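Local coordinates for protein lysozyme M1 (Streptomyces coelicolor, PDB 1JFX) that hydrolyses beta-1,4 linkages of peptidoglycan as an acetylmuramidase with diacetylmuramidase activity, and is represented here by the family 25 catalytic part of a secreted, bacteriolytic enzyme, at residues Thr118-Phe123 against Ala141-Thr146; Thr178-Gln183 against Leu210-Asn215. One frame throughout, in Å; residues are numbered along the deposited sequence.

Contact 1: Thr118-Phe123 against Ala141-Thr146; sequences TWINDF and ASWWNT
Ile120 meets the paired tryptophans Trp143 and Trp144 through a single methyl, CD1, the one atom through which residues 118-123 touch residues 141-146. The isoleucine leans out from its helix because CG1 stands opposite the carbonyl carbon (chi1 -67°) and CD1 then runs on nearly opposite CA (chi2 163°). The methyl is thereby carried across a gap in which the closest CA atoms, those of Ile120 and Trp144, are still 11.0 Å apart.

Trp144 supplies the tighter half of the contact. Ile120 CD1 lies 3.7 Å from its CZ3 and 4.1 Å from its CH2, approaching the six-membered ring at a slant. Trp143 is grazed more lightly: the same CD1 is 4.5 Å from its CZ3, at the ring edge and near its plane. Both indoles extend from the helix with CG trans to the backbone N, so their benzo ends arrive side by side, with Trp143 CE3 and Trp144 CE3 4.6 Å apart.

Isoleucine suits helix 113-131 because its branch ends in a slim methyl, and the large indoles of helix 141-148 carry the apolar surface out to meet it. The buried indole N-H groups are satisfied elsewhere, Trp143 NE1 by Met107 O and Trp144 NE1 by Trp151 O. Behind the contact, Ile120 also rests on Ile137 of strand 136-139 and Trp144 on Thr139 of that strand. Helix 113-131 is the connection of the beta-alpha-beta unit joining parallel strands 96-98 and 136-139, and the contact ties it to the helix that follows the second strand in this beta/alpha barrel.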
ATOM      1  N   THR A 118      18.119  -2.059  -6.171  1.00  7.78           N
ATOM      2  CA  THR A 118      18.802  -1.936  -4.889  1.00  7.93           C
ATOM      3  C   THR A 118      17.975  -1.113  -3.911  1.00  8.18           C
ATOM      4  O   THR A 118      17.847  -1.479  -2.743  1.00  8.36           O
ATOM      5  CB  THR A 118      20.183  -1.279  -5.071  1.00  9.63           C
ATOM      6  OG1 THR A 118      21.004  -2.146  -5.862  1.00 14.41           O
ATOM      7  CG2 THR A 118      20.869  -1.037  -3.712  1.00 11.57           C
ATOM      8  N   TRP A 119      17.414  -0.010  -4.394  1.00  7.14           N
ATOM      9  CA  TRP A 119      16.610   0.871  -3.546  1.00  8.18           C
ATOM     10  C   TRP A 119      15.424   0.113  -2.934  1.00  8.36           C
ATOM     11  O   TRP A 119      15.151   0.215  -1.727  1.00  6.78           O
ATOM     12  CB  TRP A 119      16.109   2.067  -4.379  1.00  7.92           C
ATOM     13  CG  TRP A 119      15.642   3.253  -3.546  1.00  7.41           C
ATOM     14  CD1 TRP A 119      16.356   4.382  -3.269  1.00  7.55           C
ATOM     15  CD2 TRP A 119      14.378   3.400  -2.873  1.00  8.76           C
ATOM     16  NE1 TRP A 119      15.621   5.228  -2.466  1.00  8.16           N
ATOM     17  CE2 TRP A 119      14.404   4.647  -2.207  1.00  9.72           C
ATOM     18  CE3 TRP A 119      13.227   2.599  -2.768  1.00  6.83           C
ATOM     19  CZ2 TRP A 119      13.323   5.110  -1.442  1.00  6.87           C
ATOM     20  CZ3 TRP A 119      12.148   3.060  -2.006  1.00  7.74           C
ATOM     21  CH2 TRP A 119      12.208   4.301  -1.355  1.00  7.91           C
ATOM     22  N   ILE A 120      14.713  -0.639  -3.770  1.00  8.57           N
ATOM     23  CA  ILE A 120      13.555  -1.405  -3.315  1.00  8.28           C
ATOM     24  C   ILE A 120      14.005  -2.513  -2.360  1.00  9.18           C
ATOM     25  O   ILE A 120      13.372  -2.761  -1.335  1.00  8.41           O
ATOM     26  CB  ILE A 120      12.799  -2.003  -4.531  1.00  6.75           C
ATOM     27  CG1 ILE A 120      12.165  -0.871  -5.346  1.00  9.22           C
ATOM     28  CG2 ILE A 120      11.738  -2.998  -4.056  1.00  8.63           C
ATOM     29  CD1 ILE A 120      11.745  -1.277  -6.764  1.00  9.47           C
ATOM     30  N   ASN A 121      15.111  -3.171  -2.682  1.00  8.97           N
ATOM     31  CA  ASN A 121      15.608  -4.233  -1.815  1.00  9.93           C
ATOM     32  C   ASN A 121      15.986  -3.657  -0.445  1.00  8.54           C
ATOM     33  O   ASN A 121      15.730  -4.274   0.599  1.00  8.71           O
ATOM     34  CB  ASN A 121      16.836  -4.893  -2.438  1.00 11.96           C
ATOM     35  CG  ASN A 121      17.153  -6.219  -1.798  1.00 21.68           C
ATOM     36  OD1 ASN A 121      16.342  -7.144  -1.841  1.00 29.27           O
ATOM     37  ND2 ASN A 121      18.326  -6.323  -1.193  1.00 25.89           N
ATOM     38  N   ASP A 122      16.593  -2.472  -0.453  1.00  7.23           N
ATOM     39  CA  ASP A 122      17.002  -1.824   0.786  1.00  8.46           C
ATOM     40  C   ASP A 122      15.786  -1.430   1.623  1.00  8.77           C
ATOM     41  O   ASP A 122      15.787  -1.590   2.850  1.00  9.52           O
ATOM     42  CB  ASP A 122      17.856  -0.582   0.499  1.00  8.52           C
ATOM     43  CG  ASP A 122      19.258  -0.927   0.007  1.00  8.97           C
ATOM     44  OD1 ASP A 122      19.652  -2.112   0.074  1.00 10.22           O
ATOM     45  OD2 ASP A 122      19.974   0.008  -0.426  1.00 10.58           O
ATOM     46  N   PHE A 123      14.755  -0.900   0.973  1.00  7.70           N
ATOM     47  CA  PHE A 123      13.551  -0.520   1.696  1.00  6.37           C
ATOM     48  C   PHE A 123      12.929  -1.774   2.311  1.00  7.66           C
ATOM     49  O   PHE A 123      12.531  -1.784   3.480  1.00  7.21           O
ATOM     50  CB  PHE A 123      12.545   0.182   0.766  1.00  8.13           C
ATOM     51  CG  PHE A 123      11.381   0.821   1.491  1.00  6.79           C
ATOM     52  CD1 PHE A 123      10.346   0.044   2.018  1.00  7.34           C
ATOM     53  CD2 PHE A 123      11.331   2.204   1.661  1.00  6.37           C
ATOM     54  CE1 PHE A 123       9.273   0.652   2.711  1.00  8.00           C
ATOM     55  CE2 PHE A 123      10.274   2.817   2.338  1.00  6.21           C
ATOM     56  CZ  PHE A 123       9.240   2.041   2.868  1.00  5.55           C
ATOM     57  N   ALA A 141       1.831  -1.940 -13.332  1.00  8.28           N
ATOM     58  CA  ALA A 141       2.647  -2.854 -14.106  1.00  7.70           C
ATOM     59  C   ALA A 141       3.645  -2.053 -14.956  1.00  8.53           C
ATOM     60  O   ALA A 141       4.805  -2.425 -15.060  1.00  8.71           O
ATOM     61  CB  ALA A 141       1.758  -3.704 -15.021  1.00  6.38           C
ATOM     62  N   SER A 142       3.180  -0.955 -15.554  1.00  9.08           N
ATOM     63  CA  SER A 142       4.032  -0.116 -16.402  1.00  9.67           C
ATOM     64  C   SER A 142       5.253   0.382 -15.660  1.00  7.81           C
ATOM     65  O   SER A 142       6.380   0.298 -16.155  1.00  9.57           O
ATOM     66  CB  SER A 142       3.261   1.114 -16.911  1.00 10.85           C
ATOM     67  OG  SER A 142       2.365   0.735 -17.936  1.00 20.45           O
ATOM     68  N   TRP A 143       5.028   0.928 -14.472  1.00  8.03           N
ATOM     69  CA  TRP A 143       6.143   1.452 -13.711  1.00  6.42           C
ATOM     70  C   TRP A 143       7.083   0.320 -13.303  1.00  8.36           C
ATOM     71  O   TRP A 143       8.299   0.439 -13.438  1.00  7.85           O
ATOM     72  CB  TRP A 143       5.656   2.197 -12.471  1.00  8.11           C
ATOM     73  CG  TRP A 143       6.743   2.984 -11.820  1.00  7.44           C
ATOM     74  CD1 TRP A 143       7.055   4.302 -12.053  1.00  9.21           C
ATOM     75  CD2 TRP A 143       7.725   2.495 -10.902  1.00  8.59           C
ATOM     76  NE1 TRP A 143       8.180   4.655 -11.336  1.00  8.93           N
ATOM     77  CE2 TRP A 143       8.610   3.565 -10.625  1.00  7.58           C
ATOM     78  CE3 TRP A 143       7.953   1.255 -10.293  1.00  8.27           C
ATOM     79  CZ2 TRP A 143       9.709   3.427  -9.768  1.00  6.64           C
ATOM     80  CZ3 TRP A 143       9.054   1.117  -9.437  1.00  8.31           C
ATOM     81  CH2 TRP A 143       9.915   2.206  -9.190  1.00  7.61           C
ATOM     82  N   TRP A 144       6.530  -0.775 -12.792  1.00  7.93           N
ATOM     83  CA  TRP A 144       7.390  -1.881 -12.388  1.00  7.68           C
ATOM     84  C   TRP A 144       8.270  -2.372 -13.534  1.00  8.90           C
ATOM     85  O   TRP A 144       9.502  -2.483 -13.412  1.00  8.98           O
ATOM     86  CB  TRP A 144       6.564  -3.064 -11.871  1.00  9.85           C
ATOM     87  CG  TRP A 144       7.441  -4.130 -11.300  1.00  8.52           C
ATOM     88  CD1 TRP A 144       7.845  -5.295 -11.909  1.00  8.69           C
ATOM     89  CD2 TRP A 144       8.102  -4.086 -10.036  1.00  7.27           C
ATOM     90  NE1 TRP A 144       8.724  -5.970 -11.091  1.00  7.83           N
ATOM     91  CE2 TRP A 144       8.897  -5.249  -9.936  1.00  7.80           C
ATOM     92  CE3 TRP A 144       8.104  -3.168  -8.970  1.00  7.97           C
ATOM     93  CZ2 TRP A 144       9.688  -5.521  -8.809  1.00  8.25           C
ATOM     94  CZ3 TRP A 144       8.888  -3.443  -7.851  1.00  9.21           C
ATOM     95  CH2 TRP A 144       9.667  -4.610  -7.781  1.00  9.43           C
ATOM     96  N   ASN A 145       7.646  -2.661 -14.664  1.00  9.13           N
ATOM     97  CA  ASN A 145       8.420  -3.170 -15.776  1.00  9.66           C
ATOM     98  C   ASN A 145       9.440  -2.163 -16.296  1.00  9.26           C
ATOM     99  O   ASN A 145      10.606  -2.503 -16.521  1.00 11.06           O
ATOM    100  CB  ASN A 145       7.474  -3.669 -16.873  1.00 12.87           C
ATOM    101  CG  ASN A 145       6.778  -4.972 -16.478  1.00 14.65           C
ATOM    102  OD1 ASN A 145       7.328  -5.772 -15.707  1.00 12.10           O
ATOM    103  ND2 ASN A 145       5.576  -5.196 -17.005  1.00 17.87           N
ATOM    104  N   THR A 146       9.023  -0.916 -16.445  1.00  8.63           N
ATOM    105  CA  THR A 146       9.934   0.101 -16.927  1.00  7.95           C
ATOM    106  C   THR A 146      11.083   0.430 -15.988  1.00  8.14           C
ATOM    107  O   THR A 146      12.258   0.361 -16.382  1.00  9.59           O
ATOM    108  CB  THR A 146       9.169   1.390 -17.246  1.00  9.99           C
ATOM    109  OG1 THR A 146       8.333   1.148 -18.379  1.00 11.55           O
ATOM    110  CG2 THR A 146      10.124   2.549 -17.536  1.00  8.12           C
TER

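Contact 2: Thr178-Gln183 against Leu210-Asn215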
ATOM      1  N   THR A 178       1.362 -13.545  -8.279  1.00  6.87           N
ATOM      2  CA  THR A 178      -0.063 -13.254  -8.282  1.00  7.88           C
ATOM      3  C   THR A 178      -0.222 -11.891  -7.620  1.00  7.05           C
ATOM      4  O   THR A 178       0.770 -11.279  -7.210  1.00  7.29           O
ATOM      5  CB  THR A 178      -0.866 -14.303  -7.445  1.00  9.99           C
ATOM      6  OG1 THR A 178      -2.266 -14.095  -7.641  1.00 11.00           O
ATOM      7  CG2 THR A 178      -0.547 -14.187  -5.951  1.00 11.92           C
ATOM      8  N   TRP A 179      -1.454 -11.401  -7.536  1.00  7.52           N
ATOM      9  CA  TRP A 179      -1.676 -10.137  -6.850  1.00  7.45           C
ATOM     10  C   TRP A 179      -2.342 -10.453  -5.519  1.00  7.15           C
ATOM     11  O   TRP A 179      -3.080 -11.433  -5.402  1.00  8.61           O
ATOM     12  CB  TRP A 179      -2.575  -9.195  -7.669  1.00  5.85           C
ATOM     13  CG  TRP A 179      -3.908  -9.764  -8.043  1.00  6.89           C
ATOM     14  CD1 TRP A 179      -4.194 -10.520  -9.138  1.00  7.43           C
ATOM     15  CD2 TRP A 179      -5.149  -9.580  -7.342  1.00  7.58           C
ATOM     16  NE1 TRP A 179      -5.535 -10.819  -9.171  1.00  8.36           N
ATOM     17  CE2 TRP A 179      -6.148 -10.254  -8.082  1.00  8.30           C
ATOM     18  CE3 TRP A 179      -5.512  -8.907  -6.163  1.00  8.83           C
ATOM     19  CZ2 TRP A 179      -7.486 -10.277  -7.688  1.00  8.63           C
ATOM     20  CZ3 TRP A 179      -6.844  -8.931  -5.771  1.00  9.15           C
ATOM     21  CH2 TRP A 179      -7.813  -9.609  -6.528  1.00  8.00           C
ATOM     22  N   THR A 180      -2.062  -9.622  -4.513  1.00  6.75           N
ATOM     23  CA  THR A 180      -2.641  -9.774  -3.182  1.00  7.83           C
ATOM     24  C   THR A 180      -3.759  -8.736  -3.010  1.00  6.88           C
ATOM     25  O   THR A 180      -4.837  -9.059  -2.519  1.00  7.93           O
ATOM     26  CB  THR A 180      -1.550  -9.615  -2.103  1.00  8.05           C
ATOM     27  OG1 THR A 180      -0.625 -10.708  -2.224  1.00  9.50           O
ATOM     28  CG2 THR A 180      -2.160  -9.637  -0.695  1.00  8.14           C
ATOM     29  N   PHE A 181      -3.495  -7.497  -3.416  1.00  7.30           N
ATOM     30  CA  PHE A 181      -4.514  -6.439  -3.387  1.00  6.24           C
ATOM     31  C   PHE A 181      -4.572  -5.882  -4.798  1.00  6.50           C
ATOM     32  O   PHE A 181      -3.581  -5.932  -5.535  1.00  5.87           O
ATOM     33  CB  PHE A 181      -4.139  -5.304  -2.426  1.00  6.34           C
ATOM     34  CG  PHE A 181      -4.187  -5.695  -0.981  1.00  7.51           C
ATOM     35  CD1 PHE A 181      -5.405  -5.772  -0.311  1.00  7.87           C
ATOM     36  CD2 PHE A 181      -3.021  -5.965  -0.289  1.00  7.68           C
ATOM     37  CE1 PHE A 181      -5.457  -6.108   1.032  1.00  8.65           C
ATOM     38  CE2 PHE A 181      -3.062  -6.305   1.068  1.00  9.42           C
ATOM     39  CZ  PHE A 181      -4.271  -6.376   1.726  1.00  8.29           C
ATOM     40  N   TRP A 182      -5.728  -5.346  -5.179  1.00  5.99           N
ATOM     41  CA  TRP A 182      -5.875  -4.767  -6.506  1.00  6.51           C
ATOM     42  C   TRP A 182      -6.739  -3.512  -6.420  1.00  5.49           C
ATOM     43  O   TRP A 182      -7.893  -3.564  -5.995  1.00  5.92           O
ATOM     44  CB  TRP A 182      -6.494  -5.803  -7.456  1.00  8.34           C
ATOM     45  CG  TRP A 182      -7.047  -5.271  -8.753  1.00  6.32           C
ATOM     46  CD1 TRP A 182      -6.594  -4.204  -9.489  1.00  4.31           C
ATOM     47  CD2 TRP A 182      -8.174  -5.800  -9.462  1.00  5.07           C
ATOM     48  NE1 TRP A 182      -7.382  -4.045 -10.616  1.00  5.41           N
ATOM     49  CE2 TRP A 182      -8.355  -5.011 -10.617  1.00  4.89           C
ATOM     50  CE3 TRP A 182      -9.051  -6.868  -9.225  1.00  8.43           C
ATOM     51  CZ2 TRP A 182      -9.383  -5.255 -11.535  1.00  7.24           C
ATOM     52  CZ3 TRP A 182     -10.070  -7.111 -10.137  1.00  7.46           C
ATOM     53  CH2 TRP A 182     -10.227  -6.302 -11.276  1.00  7.45           C
ATOM     54  N   GLN A 183      -6.150  -2.377  -6.791  1.00  6.22           N
ATOM     55  CA  GLN A 183      -6.879  -1.108  -6.792  1.00  5.44           C
ATOM     56  C   GLN A 183      -7.516  -1.040  -8.178  1.00  5.58           C
ATOM     57  O   GLN A 183      -6.816  -0.840  -9.173  1.00  6.79           O
ATOM     58  CB  GLN A 183      -5.914   0.056  -6.601  1.00  6.78           C
ATOM     59  CG  GLN A 183      -6.594   1.391  -6.312  1.00  7.04           C
ATOM     60  CD  GLN A 183      -5.566   2.486  -6.236  1.00  7.98           C
ATOM     61  OE1 GLN A 183      -4.958   2.837  -7.252  1.00 10.13           O
ATOM     62  NE2 GLN A 183      -5.326   3.010  -5.030  1.00  6.49           N
ATOM     63  N   LEU A 210      -7.096 -11.732   7.493  1.00  8.70           N
ATOM     64  CA  LEU A 210      -6.749 -11.652   8.914  1.00  8.71           C
ATOM     65  C   LEU A 210      -5.378 -12.287   9.154  1.00  8.95           C
ATOM     66  O   LEU A 210      -4.580 -11.798   9.970  1.00  8.82           O
ATOM     67  CB  LEU A 210      -7.823 -12.350   9.767  1.00  8.81           C
ATOM     68  CG  LEU A 210      -7.624 -12.302  11.284  1.00  7.43           C
ATOM     69  CD1 LEU A 210      -7.704 -10.859  11.786  1.00 10.45           C
ATOM     70  CD2 LEU A 210      -8.692 -13.162  11.961  1.00 10.90           C
ATOM     71  N   ALA A 211      -5.107 -13.387   8.458  1.00  8.75           N
ATOM     72  CA  ALA A 211      -3.821 -14.061   8.571  1.00  8.15           C
ATOM     73  C   ALA A 211      -2.706 -13.131   8.086  1.00  8.37           C
ATOM     74  O   ALA A 211      -1.612 -13.117   8.655  1.00  9.20           O
ATOM     75  CB  ALA A 211      -3.831 -15.337   7.744  1.00  9.34           C
ATOM     76  N   LEU A 212      -2.968 -12.359   7.034  1.00  8.64           N
ATOM     77  CA  LEU A 212      -1.960 -11.423   6.531  1.00  8.88           C
ATOM     78  C   LEU A 212      -1.727 -10.336   7.586  1.00  8.81           C
ATOM     79  O   LEU A 212      -0.585  -9.945   7.868  1.00  8.22           O
ATOM     80  CB  LEU A 212      -2.424 -10.785   5.206  1.00  9.34           C
ATOM     81  CG  LEU A 212      -1.472  -9.740   4.615  1.00  7.26           C
ATOM     82  CD1 LEU A 212      -0.113 -10.371   4.329  1.00 12.11           C
ATOM     83  CD2 LEU A 212      -2.088  -9.170   3.339  1.00 11.34           C
ATOM     84  N   ALA A 213      -2.814  -9.853   8.182  1.00  8.32           N
ATOM     85  CA  ALA A 213      -2.703  -8.829   9.221  1.00  8.45           C
ATOM     86  C   ALA A 213      -1.922  -9.361  10.426  1.00  9.27           C
ATOM     87  O   ALA A 213      -1.041  -8.682  10.947  1.00  9.91           O
ATOM     88  CB  ALA A 213      -4.096  -8.370   9.669  1.00  7.38           C
ATOM     89  N   ASN A 214      -2.225 -10.582  10.858  1.00  8.74           N
ATOM     90  CA  ASN A 214      -1.550 -11.138  12.035  1.00  8.39           C
ATOM     91  C   ASN A 214      -0.229 -11.854  11.800  1.00  8.88           C
ATOM     92  O   ASN A 214       0.397 -12.292  12.760  1.00  9.14           O
ATOM     93  CB  ASN A 214      -2.485 -12.081  12.807  1.00  7.45           C
ATOM     94  CG  ASN A 214      -3.662 -11.353  13.428  1.00 10.26           C
ATOM     95  OD1 ASN A 214      -3.607 -10.140  13.667  1.00  8.94           O
ATOM     96  ND2 ASN A 214      -4.726 -12.091  13.718  1.00 12.66           N
ATOM     97  N   ASN A 215       0.187 -11.963  10.541  1.00  9.81           N
ATOM     98  CA  ASN A 215       1.439 -12.626  10.169  1.00 10.74           C
ATOM     99  C   ASN A 215       1.387 -14.109  10.487  1.00 11.13           C
ATOM    100  O   ASN A 215       2.336 -14.668  11.031  1.00 11.69           O
ATOM    101  CB  ASN A 215       2.652 -11.994  10.883  1.00  9.82           C
ATOM    102  CG  ASN A 215       3.980 -12.316  10.183  1.00 11.68           C
ATOM    103  OD1 ASN A 215       5.072 -12.086  10.727  1.00 14.43           O
ATOM    104  ND2 ASN A 215       3.890 -12.818   8.966  1.00  8.15           N
TER
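Leu212 reaches from helix 206-214 to Thr180, just before strand 181-185, and to Phe181, its first residue. CB acts as a spacer, well short of either partner. CG, held trans to the backbone N (chi1 177°), projects straight off the helix, but Leu212 CG is still 5.2 Å from Phe181 CE2. Of the two branches, one turns aside, leaving Leu212 CD1 5.5 Å from Thr180 CG2, whereas CD2 continues the extended line and makes the contact.

That one methyl has two neighbours. Leu212 CD2 sits 3.8 Å from Phe181 CE2 and 3.9 Å from Phe181 CZ, meeting the far end of the ring obliquely from the opposing direction. It also meets Thr180 CG2 tip to tip at 4.1 Å.

A branched leucine suits the helix because one methyl can fill the angle between a ring and a methyl. Threonine offers that methyl at the border of the interior, and the flat ring of phenylalanine lies further in, where it also meets Phe29, Tyr31 and Phe202. The helix has a polar tie as well, from Leu212 O to Arg133 NH2. Strand 181-185 runs between 160-163, parallel to it, and 196-202, antiparallel, so the C-terminal helix here packs over the strand's N-terminal end, on an aromatic cluster at one end of the beta/alpha barrel.

How the contacts relate
Both contacts are apolar and rest on a single methyl carried by a helix, yet they serve different parts of one barrel: contact 1 joins two helices, contact 2 joins a helix to a strand. Their centres are 19 Å apart and their nearest atoms about 10 Å, so they do not touch. Contact 1 comes near the predicted active site through Trp143, whose side chain lies about 5 Å from that of Glu100 and about 8 Å from that of Asp98. Contact 2 stands further off: the side chain of Phe181 is about 8 Å from that of Asp9, and the link runs through the strand, where Gln183 is hydrogen-bonded to Asp9.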